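Side-chain contacts in Adp-ribosyltransferase (Staphylococcus aureus, PDB 1OJQ), which transfers ADP-ribose from NAD to a protein acceptor, as a C3-type mono-ADP-ribosyltransferase: residues A[23-28]-A[69-74]; A[35-40]-A[178-183]. All coordinates share one frame; numbering follows the deposited sequence. Where two conformers were deposited one is given.

Interaction 1 (A[23-28]-A[69-74]); sequences AKYSSK and DSTISK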
loop_
_atom_site.group_PDB
_atom_site.type_symbol
_atom_site.label_atom_id
_atom_site.label_comp_id
_atom_site.label_asym_id
_atom_site.label_seq_id
_atom_site.Cartn_x
_atom_site.Cartn_y
_atom_site.Cartn_z
ATOM N N ALA A 23 -15.072 -12.708 -4.649
ATOM C CA ALA A 23 -14.035 -13.159 -5.582
ATOM C C ALA A 23 -14.117 -14.639 -5.937
ATOM O O ALA A 23 -13.602 -15.000 -7.010
ATOM C CB ALA A 23 -12.662 -12.826 -4.979
ATOM N N LYS A 24 -14.708 -15.495 -5.103
ATOM C CA LYS A 24 -14.847 -16.921 -5.366
ATOM C C LYS A 24 -13.493 -17.535 -5.692
ATOM O O LYS A 24 -13.325 -18.141 -6.752
ATOM C CB LYS A 24 -15.749 -17.232 -6.562
ATOM C CG LYS A 24 -17.158 -16.671 -6.483
ATOM C CD LYS A 24 -17.907 -16.941 -7.782
ATOM N N TYR A 25 -12.526 -17.342 -4.809
ATOM C CA TYR A 25 -11.169 -17.748 -5.102
ATOM C C TYR A 25 -11.071 -19.258 -5.363
ATOM O O TYR A 25 -11.703 -20.023 -4.640
ATOM C CB TYR A 25 -10.239 -17.402 -3.933
ATOM C CG TYR A 25 -9.933 -15.939 -3.756
ATOM C CD1 TYR A 25 -9.848 -15.416 -2.471
ATOM C CD2 TYR A 25 -9.723 -15.112 -4.849
ATOM C CE1 TYR A 25 -9.564 -14.076 -2.269
ATOM C CE2 TYR A 25 -9.443 -13.767 -4.661
ATOM C CZ TYR A 25 -9.368 -13.273 -3.379
ATOM O OH TYR A 25 -9.087 -11.939 -3.173
ATOM N N SER A 26 -10.260 -19.618 -6.344
ATOM C CA SER A 26 -9.870 -20.992 -6.626
ATOM C C SER A 26 -8.663 -21.410 -5.796
ATOM O O SER A 26 -8.057 -20.586 -5.118
ATOM C CB SER A 26 -9.501 -21.120 -8.110
ATOM O OG SER A 26 -8.263 -20.427 -8.297
ATOM N N SER A 27 -8.275 -22.683 -5.840
ATOM C CA SER A 27 -7.090 -23.115 -5.098
ATOM C C SER A 27 -5.859 -22.374 -5.590
ATOM O O SER A 27 -4.964 -22.038 -4.800
ATOM C CB SER A 27 -6.888 -24.625 -5.255
ATOM O OG SER A 27 -8.009 -25.326 -4.740
ATOM N N LYS A 28 -5.798 -22.108 -6.904
ATOM C CA LYS A 28 -4.629 -21.392 -7.420
ATOM C C LYS A 28 -4.561 -19.949 -6.933
ATOM O O LYS A 28 -3.465 -19.452 -6.659
ATOM C CB LYS A 28 -4.682 -21.410 -8.957
ATOM C CG LYS A 28 -3.615 -22.311 -9.572
ATOM C CD LYS A 28 -2.415 -21.451 -9.976
ATOM C CE LYS A 28 -1.214 -22.334 -10.270
ATOM N NZ LYS A 28 0.065 -21.625 -10.021
ATOM N N ASP A 69 -2.310 -11.013 -11.037
ATOM C CA ASP A 69 -3.132 -10.002 -11.677
ATOM C C ASP A 69 -4.573 -10.495 -11.772
ATOM O O ASP A 69 -5.497 -9.741 -11.490
ATOM C CB ASP A 69 -2.647 -9.682 -13.081
ATOM C CG ASP A 69 -1.364 -8.879 -13.177
ATOM O OD1 ASP A 69 -0.783 -8.433 -12.155
ATOM O OD2 ASP A 69 -0.942 -8.703 -14.340
ATOM N N SER A 70 -4.713 -11.752 -12.198
ATOM C CA SER A 70 -6.059 -12.313 -12.331
ATOM C C SER A 70 -6.749 -12.426 -10.979
ATOM O O SER A 70 -7.915 -12.027 -10.827
ATOM C CB SER A 70 -5.959 -13.673 -13.033
ATOM O OG SER A 70 -7.174 -14.371 -12.860
ATOM N N THR A 71 -6.005 -12.936 -9.987
ATOM C CA THR A 71 -6.596 -13.052 -8.655
ATOM C C THR A 71 -7.125 -11.724 -8.115
ATOM O O THR A 71 -8.246 -11.600 -7.596
ATOM C CB THR A 71 -5.537 -13.635 -7.698
ATOM O OG1 THR A 71 -5.213 -14.946 -8.187
ATOM C CG2 THR A 71 -6.068 -13.747 -6.277
ATOM N N ILE A 72 -6.297 -10.676 -8.210
ATOM C CA ILE A 72 -6.710 -9.364 -7.662
ATOM C C ILE A 72 -7.923 -8.835 -8.402
ATOM O O ILE A 72 -8.811 -8.206 -7.821
ATOM C CB ILE A 72 -5.502 -8.413 -7.715
ATOM C CG1 ILE A 72 -4.338 -8.861 -6.802
ATOM C CG2 ILE A 72 -5.874 -6.964 -7.417
ATOM C CD1 ILE A 72 -3.052 -8.058 -6.990
ATOM N N SER A 73 -8.004 -9.073 -9.690
ATOM C CA SER A 73 -9.085 -8.571 -10.546
ATOM C C SER A 73 -10.420 -9.200 -10.185
ATOM O O SER A 73 -11.455 -8.724 -10.649
ATOM C CB SER A 73 -8.747 -8.849 -12.024
ATOM O OG SER A 73 -9.050 -10.211 -12.372
ATOM N N LYS A 74 -10.411 -10.275 -9.387
ATOM C CA LYS A 74 -11.651 -10.970 -9.046
ATOM C C LYS A 74 -12.507 -10.225 -8.030
ATOM O O LYS A 74 -13.666 -10.597 -7.809
ATOM C CB LYS A 74 -11.375 -12.400 -8.534
ATOM C CG LYS A 74 -10.981 -13.290 -9.717
ATOM C CD LYS A 74 -10.777 -14.733 -9.275
ATOM C CE LYS A 74 -10.379 -15.616 -10.453
ATOM N NZ LYS A 74 -10.287 -17.047 -9.998
HETATM O O HOH W 1 -12.973 -17.849 -9.420
HETATM O O HOH W 2 -9.445 -10.545 -5.348
#

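Interaction 2 (A[35-40]-A[178-183]); sequences NYTKNS and QQEVLL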
loop_
_atom_site.group_PDB
_atom_site.type_symbol
_atom_site.label_atom_id
_atom_site.label_comp_id
_atom_site.label_asym_id
_atom_site.label_seq_id
_atom_site.Cartn_x
_atom_site.Cartn_y
_atom_site.Cartn_z
ATOM N N ASN A 35 1.736 -17.265 -1.413
ATOM C CA ASN A 35 3.148 -17.206 -1.788
ATOM C C ASN A 35 3.648 -15.773 -1.916
ATOM O O ASN A 35 4.797 -15.491 -1.561
ATOM C CB ASN A 35 3.403 -17.973 -3.087
ATOM C CG ASN A 35 3.368 -19.470 -2.856
ATOM O OD1 ASN A 35 3.561 -19.968 -1.738
ATOM N ND2 ASN A 35 3.098 -20.202 -3.929
ATOM N N TYR A 36 2.817 -14.862 -2.410
ATOM C CA TYR A 36 3.226 -13.459 -2.478
ATOM C C TYR A 36 3.516 -12.921 -1.084
ATOM O O TYR A 36 4.539 -12.255 -0.867
ATOM C CB TYR A 36 2.168 -12.607 -3.230
ATOM C CG TYR A 36 2.710 -11.191 -3.375
ATOM C CD1 TYR A 36 3.582 -10.900 -4.420
ATOM C CD2 TYR A 36 2.377 -10.185 -2.485
ATOM C CE1 TYR A 36 4.090 -9.610 -4.561
ATOM C CE2 TYR A 36 2.887 -8.900 -2.615
ATOM C CZ TYR A 36 3.739 -8.624 -3.659
ATOM O OH TYR A 36 4.257 -7.349 -3.795
ATOM N N THR A 37 2.619 -13.167 -0.130
ATOM C CA THR A 37 2.801 -12.656 1.226
ATOM C C THR A 37 4.051 -13.227 1.889
ATOM O O THR A 37 4.646 -12.511 2.692
ATOM C CB THR A 37 1.612 -12.931 2.162
ATOM O OG1 THR A 37 1.500 -14.343 2.430
ATOM C CG2 THR A 37 0.309 -12.459 1.527
ATOM N N LYS A 38 4.462 -14.442 1.563
ATOM C CA LYS A 38 5.651 -15.078 2.096
ATOM C C LYS A 38 6.963 -14.436 1.636
ATOM O O LYS A 38 7.921 -14.403 2.388
ATOM C CB LYS A 38 5.762 -16.527 1.595
ATOM C CG LYS A 38 4.672 -17.485 1.983
ATOM C CD LYS A 38 4.955 -18.831 1.315
ATOM C CE LYS A 38 5.954 -19.641 2.127
ATOM N NZ LYS A 38 6.265 -20.928 1.427
ATOM N N ASN A 39 6.966 -14.015 0.382
ATOM C CA ASN A 39 8.174 -13.750 -0.398
ATOM C C ASN A 39 7.841 -12.975 -1.673
ATOM O O ASN A 39 7.691 -13.592 -2.725
ATOM C CB ASN A 39 8.799 -15.091 -0.749
ATOM C CG ASN A 39 10.242 -15.100 -1.196
ATOM O OD1 ASN A 39 11.027 -14.187 -0.924
ATOM N ND2 ASN A 39 10.605 -16.188 -1.890
ATOM N N SER A 40 7.718 -11.674 -1.529
ATOM C CA SER A 40 7.329 -10.818 -2.651
ATOM C C SER A 40 8.522 -10.404 -3.484
ATOM O O SER A 40 8.352 -10.049 -4.638
ATOM C CB SER A 40 6.616 -9.575 -2.133
ATOM O OG SER A 40 7.497 -8.801 -1.325
ATOM N N GLN A 178 -2.947 -8.479 9.765
ATOM C CA GLN A 178 -2.570 -7.181 9.232
ATOM C C GLN A 178 -3.709 -6.475 8.502
ATOM O O GLN A 178 -3.491 -5.343 8.051
ATOM C CB GLN A 178 -1.379 -7.323 8.261
ATOM C CG GLN A 178 -0.107 -7.844 8.917
ATOM C CD GLN A 178 0.999 -7.947 7.878
ATOM O OE1 GLN A 178 0.689 -7.896 6.678
ATOM N NE2 GLN A 178 2.236 -8.077 8.328
ATOM N N GLN A 179 -4.871 -7.125 8.378
ATOM C CA GLN A 179 -5.977 -6.517 7.635
ATOM C C GLN A 179 -5.531 -6.123 6.233
ATOM O O GLN A 179 -5.889 -5.058 5.738
ATOM C CB GLN A 179 -6.509 -5.303 8.416
ATOM C CG GLN A 179 -7.197 -5.722 9.715
ATOM C CD GLN A 179 -8.491 -6.485 9.502
ATOM O OE1 GLN A 179 -8.953 -7.134 10.460
ATOM N NE2 GLN A 179 -9.123 -6.441 8.348
ATOM N N GLU A 180 -4.736 -6.974 5.591
ATOM C CA GLU A 180 -4.102 -6.594 4.338
ATOM C C GLU A 180 -5.057 -6.534 3.158
ATOM O O GLU A 180 -5.886 -7.390 2.908
ATOM C CB GLU A 180 -2.935 -7.554 4.002
ATOM C CG GLU A 180 -2.204 -7.066 2.730
ATOM C CD GLU A 180 -0.873 -7.743 2.492
ATOM O OE1 GLU A 180 -0.395 -8.510 3.360
ATOM O OE2 GLU A 180 -0.281 -7.500 1.406
ATOM N N VAL A 181 -4.895 -5.454 2.389
ATOM C CA VAL A 181 -5.535 -5.301 1.082
ATOM C C VAL A 181 -4.429 -5.270 0.034
ATOM O O VAL A 181 -3.501 -4.458 0.195
ATOM C CB VAL A 181 -6.389 -4.025 1.015
ATOM C CG1 VAL A 181 -6.843 -3.709 -0.395
ATOM C CG2 VAL A 181 -7.570 -4.208 1.972
ATOM N N LEU A 182 -4.483 -6.118 -0.972
ATOM C CA LEU A 182 -3.457 -6.155 -2.018
ATOM C C LEU A 182 -3.945 -5.400 -3.242
ATOM O O LEU A 182 -5.019 -5.738 -3.742
ATOM C CB LEU A 182 -3.144 -7.624 -2.313
ATOM C CG LEU A 182 -1.891 -7.896 -3.143
ATOM C CD1 LEU A 182 -0.654 -7.357 -2.437
ATOM C CD2 LEU A 182 -1.798 -9.386 -3.443
ATOM N N LEU A 183 -3.224 -4.403 -3.734
ATOM C CA LEU A 183 -3.611 -3.639 -4.920
ATOM C C LEU A 183 -2.843 -4.069 -6.161
ATOM O O LEU A 183 -1.714 -4.564 -6.061
ATOM C CB LEU A 183 -3.389 -2.129 -4.676
ATOM C CG LEU A 183 -4.009 -1.561 -3.384
ATOM C CD1 LEU A 183 -3.659 -0.088 -3.206
ATOM C CD2 LEU A 183 -5.508 -1.802 -3.406
#

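Interaction 1 (A[23-28]-A[69-74])
Lys-74 NZ has two partners, the carboxylate of Asp-29 and a water. It forms a salt bridge with Asp-29 OD2, the oxygen that also accepts from Ser-26 N. Water 1 accepts from Lys-74 NZ at 2.9 Å. The same water donates to Lys-24 O at 2.7 Å, so it bridges the ammonium group to the turn between two helices. The positive phi of Lys-24 (53°) marks the break after helix 9-23. Helix 27-38 then starts with a capping box. Ser-26 is the N-cap, and its OG caps a backbone N just past Lys-28. The Asp-29 carboxylate therefore serves both the helix start and Lys-74, while its OD1 bonds to Thr-71 OG1, which also bonds to Gln-67 O one turn back in helix 59-73.

The Lys-74 chain is fully extended beyond CG and runs past the end of helix 9-23. Its CD lies 3.6 Å from Ala-23 O, and its CB lies 3.8 Å from Ala-23 CB. The backbones also meet there: Ala-23 CA gives a CH...O contact to Lys-74 O at 3.4 Å.

Tyr-25 meets the helix through Thr-71. With Thr-71 CG2 anti to the backbone N, the methyl group meets Tyr-25 CE2 at 3.7 Å, oblique to the ring, and the two side chains cross at about a right angle. Ala-23 CB sits over one face of the tyrosine ring, toward the rim. The contact thus joins the turn between the first two helices to the C-terminal end of helix 59-73. Water 2 completes it in the plane of the tyrosine ring, 2.6 Å from Tyr-25 OH and donating to Thr-71 O at 2.8 Å.

Interaction 2 (A[35-40]-A[178-183])
Tyr-36 meets Leu-182 through CD2 and CE2 of its ring. Its CB bond points toward strand 180-183, and CG stands anti to the backbone N (chi1 -175°), which puts the ring against Leu-182. CD2 comes within 4.1 Å of Leu-182 CD1. CE2, the next atom out, is 3.9 Å from the same methyl, which approaches the ring obliquely. CZ, the atom before the tip, lies 3.4 Å from Ser-40 CB, which sits over one face near the rim. OH, the tip, is 3.6 Å from Ser-40 CB. Tyr-136 makes an edge-to-face pair with this ring.

This contact sets helix 27-38 against the middle strand of a three-stranded antiparallel sheet in the ADP-ribosyltransferase domain. Gln-178 and Glu-180 fit the Q-x-E motif of C3 exoenzymes. Thr-37 and Glu-180 both bind NAD in this protein, although none is bound here. They come near each other more loosely, with Thr-37 CG2 4.4 Å from Glu-180 OE1. The threonine hydroxyl bonds to Tyr-34 O and Ala-174 N, and Glu-180 OE2 has a weak hydrogen bond to Ser-138 OG.

In the fold
From the N terminus, the chain passes through helix 9-23 and enters the turn at 23-28. Helix 27-38 follows, and its last turn and the residues after it make up 35-40. After helices 41-49 and 59-73, segment 69-74 returns to the first turn. Interaction 1 thus closes a loop that is mostly helical. Interaction 2 closes a much longer one, from 35-40 to strand 180-183. The two loops cross, because 35-40 lies inside the first and 178-183 lies beyond it. Both use helix 27-38, one at its start and the other at its end. They also touch directly: Ile-72 CD1 packs 3.9 Å from Leu-183 O. Together they tie the N-terminal helices to the small sheet that carries Glu-180.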